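PDB 6QWT: genome polyprotein from Chicken sicinivirus JSY, which includes as its 3D segment, the part in this structure, an RNA-dependent RNA polymerase that probably copies the viral RNA genome. Local coordinates for residues W67-F78 with M306-L317. Residues are numbered along the deposited sequence; the frame is centred on the assembly and turned at random.
Sequences WPSLIPAVKLYF and MVNNISLLSAML
Met306 reaches Phe78 with its methyl end: the chain bends at chi3, and CE settles 3.3 Å from CZ of Phe78 while also meeting the edge of the Tyr77 ring near its plane. Further back, Met306 CG lies against Tyr77 OH, whose hydrogen-bonding partner is the carbonyl of Tyr204. One turn on, Asn309 runs across the same tyrosine, its amide plane 47° from the ring; ND2 bonds to Gly205 O and Ser305 O, which together hold the amide there. Ile310 is a knob in the hole formed by Leu70, Ala73, Val74 and Tyr77, with CG2 against Val74 CG2 and CD1 pressed tightly onto Val74 CA (3.5 Å). Tyr77 answers as a knob among Met306, Asn309, Ile310 and Leu313. Here helix 70-81 packs on helix 298-316, the motif B helix of the polymerase palm, the axes 8.1 Å apart at 121°; strand 327-332 also touches Asn309 and Leu313. Leu313 forks, CD1 going to Tyr77 CB and CD2 to Leu76 CD2. The CA atoms of Ser314 and Ala73 are the nearest pair across the segments, 4.9 Å apart; small Ala73 allows this, its CB lying against Ser314 N. The Ser314 hydroxyl donates to Ser311 O and accepts a nearly straight bond (171°) from Trp67 NE1, lying in the indole plane; Ser69 OG donates to Ser314 O, at a doubtfully short 2.5 Å. Leu317 ends the segment, its CD1 3.5 Å from Ala73 N and also against Pro72 CB.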
# COMPACT_ATOMS: atom_id res chain seq x y z
N TRP A 67 13.03 -4.36 -21.25
CA TRP A 67 12.36 -4.47 -22.53
C TRP A 67 12.50 -3.15 -23.29
O TRP A 67 12.77 -2.11 -22.69
CB TRP A 67 10.90 -4.87 -22.34
CG TRP A 67 10.15 -4.18 -21.24
CD1 TRP A 67 9.31 -3.11 -21.36
CD2 TRP A 67 10.14 -4.54 -19.85
NE1 TRP A 67 8.79 -2.77 -20.13
CE2 TRP A 67 9.29 -3.63 -19.19
CE3 TRP A 67 10.79 -5.53 -19.10
CZ2 TRP A 67 9.06 -3.69 -17.82
CZ3 TRP A 67 10.56 -5.58 -17.74
CH2 TRP A 67 9.70 -4.67 -17.11
N PRO A 68 12.35 -3.18 -24.62
CA PRO A 68 12.73 -2.00 -25.43
C PRO A 68 12.13 -0.68 -24.99
O PRO A 68 12.78 0.36 -25.15
CB PRO A 68 12.23 -2.39 -26.83
CG PRO A 68 12.37 -3.86 -26.86
CD PRO A 68 12.02 -4.33 -25.48
N SER A 69 10.92 -0.67 -24.43
CA SER A 69 10.27 0.57 -24.03
C SER A 69 10.49 0.92 -22.56
O SER A 69 9.97 1.94 -22.10
CB SER A 69 8.77 0.49 -24.32
OG SER A 69 8.13 -0.47 -23.50
N LEU A 70 11.26 0.11 -21.82
CA LEU A 70 11.39 0.32 -20.38
C LEU A 70 12.24 1.55 -20.07
O LEU A 70 11.81 2.43 -19.31
CB LEU A 70 11.97 -0.92 -19.71
CG LEU A 70 12.16 -0.80 -18.19
CD1 LEU A 70 10.88 -0.34 -17.51
CD2 LEU A 70 12.66 -2.10 -17.60
N ILE A 71 13.45 1.61 -20.62
CA ILE A 71 14.31 2.78 -20.40
C ILE A 71 13.64 4.07 -20.88
O ILE A 71 13.70 5.07 -20.15
CB ILE A 71 15.69 2.56 -21.05
CG1 ILE A 71 16.37 1.32 -20.46
CG2 ILE A 71 16.55 3.82 -20.90
CD1 ILE A 71 17.30 1.61 -19.33
N PRO A 72 13.02 4.13 -22.06
CA PRO A 72 12.26 5.35 -22.41
C PRO A 72 11.19 5.70 -21.38
O PRO A 72 10.98 6.88 -21.10
CB PRO A 72 11.66 5.00 -23.77
CG PRO A 72 12.62 4.03 -24.36
CD PRO A 72 13.09 3.20 -23.20
N ALA A 73 10.51 4.69 -20.81
CA ALA A 73 9.49 4.98 -19.81
C ALA A 73 10.10 5.58 -18.56
O ALA A 73 9.53 6.49 -17.95
CB ALA A 73 8.72 3.71 -19.46
N VAL A 74 11.28 5.09 -18.15
CA VAL A 74 11.98 5.66 -17.01
C VAL A 74 12.26 7.14 -17.25
O VAL A 74 11.96 8.00 -16.40
CB VAL A 74 13.28 4.88 -16.72
CG1 VAL A 74 14.11 5.60 -15.67
CG2 VAL A 74 12.96 3.46 -16.29
N LYS A 75 12.83 7.47 -18.41
CA LYS A 75 13.14 8.86 -18.73
C LYS A 75 11.87 9.70 -18.79
O LYS A 75 11.85 10.84 -18.30
CB LYS A 75 13.89 8.93 -20.06
CG LYS A 75 15.19 8.14 -20.08
CD LYS A 75 16.15 8.65 -19.02
CE LYS A 75 17.43 7.83 -18.99
NZ LYS A 75 18.41 8.39 -18.01
N LEU A 76 10.80 9.16 -19.37
CA LEU A 76 9.55 9.91 -19.48
C LEU A 76 8.99 10.25 -18.11
O LEU A 76 8.59 11.39 -17.85
CB LEU A 76 8.54 9.12 -20.30
CG LEU A 76 7.19 9.81 -20.52
CD1 LEU A 76 7.39 11.16 -21.20
CD2 LEU A 76 6.27 8.92 -21.34
N TYR A 77 8.94 9.26 -17.21
CA TYR A 77 8.38 9.49 -15.88
C TYR A 77 9.18 10.54 -15.11
O TYR A 77 8.62 11.51 -14.59
CB TYR A 77 8.31 8.18 -15.11
CG TYR A 77 7.91 8.35 -13.66
CD1 TYR A 77 6.61 8.71 -13.32
CD2 TYR A 77 8.83 8.17 -12.64
CE1 TYR A 77 6.24 8.88 -12.01
CE2 TYR A 77 8.46 8.35 -11.31
CZ TYR A 77 7.16 8.70 -11.01
OH TYR A 77 6.78 8.87 -9.70
N PHE A 78 10.50 10.37 -15.05
CA PHE A 78 11.32 11.33 -14.32
C PHE A 78 11.38 12.69 -15.01
O PHE A 78 11.63 13.69 -14.33
CB PHE A 78 12.73 10.78 -14.13
CG PHE A 78 12.84 9.81 -12.99
CD1 PHE A 78 13.01 10.26 -11.69
CD2 PHE A 78 12.76 8.45 -13.22
CE1 PHE A 78 13.10 9.37 -10.64
CE2 PHE A 78 12.85 7.55 -12.18
CZ PHE A 78 13.02 8.01 -10.89
N MET A 306 6.17 4.52 -8.12
CA MET A 306 7.07 4.82 -9.22
C MET A 306 7.21 3.62 -10.15
O MET A 306 7.14 3.77 -11.37
CB MET A 306 8.42 5.28 -8.68
CG MET A 306 8.30 6.46 -7.73
SD MET A 306 9.86 7.06 -7.05
CE MET A 306 10.78 7.37 -8.52
N VAL A 307 7.37 2.42 -9.58
CA VAL A 307 7.43 1.21 -10.40
C VAL A 307 6.18 1.08 -11.26
O VAL A 307 6.25 0.80 -12.46
CB VAL A 307 7.61 -0.03 -9.50
CG1 VAL A 307 7.31 -1.31 -10.29
CG2 VAL A 307 9.00 -0.07 -8.92
N ASN A 308 5.01 1.29 -10.65
CA ASN A 308 3.76 1.18 -11.39
C ASN A 308 3.68 2.21 -12.51
O ASN A 308 3.29 1.89 -13.63
CB ASN A 308 2.59 1.33 -10.42
CG ASN A 308 1.36 0.58 -10.87
OD1 ASN A 308 1.21 0.26 -12.05
ND2 ASN A 308 0.50 0.25 -9.92
N ASN A 309 4.05 3.46 -12.22
CA ASN A 309 4.05 4.50 -13.25
C ASN A 309 4.96 4.11 -14.41
O ASN A 309 4.56 4.20 -15.58
CB ASN A 309 4.49 5.84 -12.65
CG ASN A 309 3.32 6.66 -12.11
OD1 ASN A 309 2.91 7.66 -12.71
ND2 ASN A 309 2.79 6.24 -10.96
N ILE A 310 6.18 3.68 -14.10
CA ILE A 310 7.15 3.31 -15.14
C ILE A 310 6.61 2.17 -15.99
O ILE A 310 6.68 2.19 -17.22
CB ILE A 310 8.50 2.95 -14.51
CG1 ILE A 310 9.02 4.08 -13.63
CG2 ILE A 310 9.51 2.57 -15.58
CD1 ILE A 310 9.86 5.08 -14.33
N SER A 311 6.07 1.14 -15.33
CA SER A 311 5.59 -0.04 -16.05
C SER A 311 4.44 0.32 -16.99
O SER A 311 4.44 -0.08 -18.16
CB SER A 311 5.17 -1.12 -15.06
OG SER A 311 6.24 -1.42 -14.18
N LEU A 312 3.46 1.08 -16.49
CA LEU A 312 2.34 1.50 -17.34
C LEU A 312 2.82 2.32 -18.52
O LEU A 312 2.38 2.10 -19.66
CB LEU A 312 1.33 2.30 -16.51
CG LEU A 312 0.54 1.53 -15.46
CD1 LEU A 312 -0.02 2.49 -14.41
CD2 LEU A 312 -0.58 0.72 -16.11
N LEU A 313 3.72 3.28 -18.28
CA LEU A 313 4.24 4.10 -19.36
C LEU A 313 4.97 3.25 -20.40
O LEU A 313 4.88 3.52 -21.60
CB LEU A 313 5.16 5.19 -18.80
CG LEU A 313 4.47 6.32 -18.04
CD1 LEU A 313 5.45 7.06 -17.13
CD2 LEU A 313 3.81 7.30 -18.99
N SER A 314 5.69 2.21 -19.95
CA SER A 314 6.39 1.36 -20.91
C SER A 314 5.41 0.59 -21.79
O SER A 314 5.75 0.20 -22.91
CB SER A 314 7.33 0.39 -20.18
OG SER A 314 6.62 -0.71 -19.63
N ALA A 315 4.19 0.36 -21.29
CA ALA A 315 3.15 -0.26 -22.10
C ALA A 315 2.52 0.73 -23.07
O ALA A 315 2.29 0.40 -24.24
CB ALA A 315 2.07 -0.86 -21.19
N MET A 316 2.23 1.94 -22.60
CA MET A 316 1.60 2.93 -23.46
C MET A 316 2.55 3.43 -24.54
O MET A 316 2.11 3.78 -25.64
CB MET A 316 1.08 4.09 -22.60
CG MET A 316 0.18 3.63 -21.44
SD MET A 316 -0.41 4.94 -20.33
CE MET A 316 0.91 6.13 -20.50
N LEU A 317 3.86 3.43 -24.26
CA LEU A 317 4.84 3.88 -25.24
C LEU A 317 4.88 2.99 -26.48
O LEU A 317 5.36 3.44 -27.53
CB LEU A 317 6.23 3.95 -24.61
CG LEU A 317 6.52 5.23 -23.83
CD1 LEU A 317 7.81 5.08 -23.03
CD2 LEU A 317 6.59 6.42 -24.77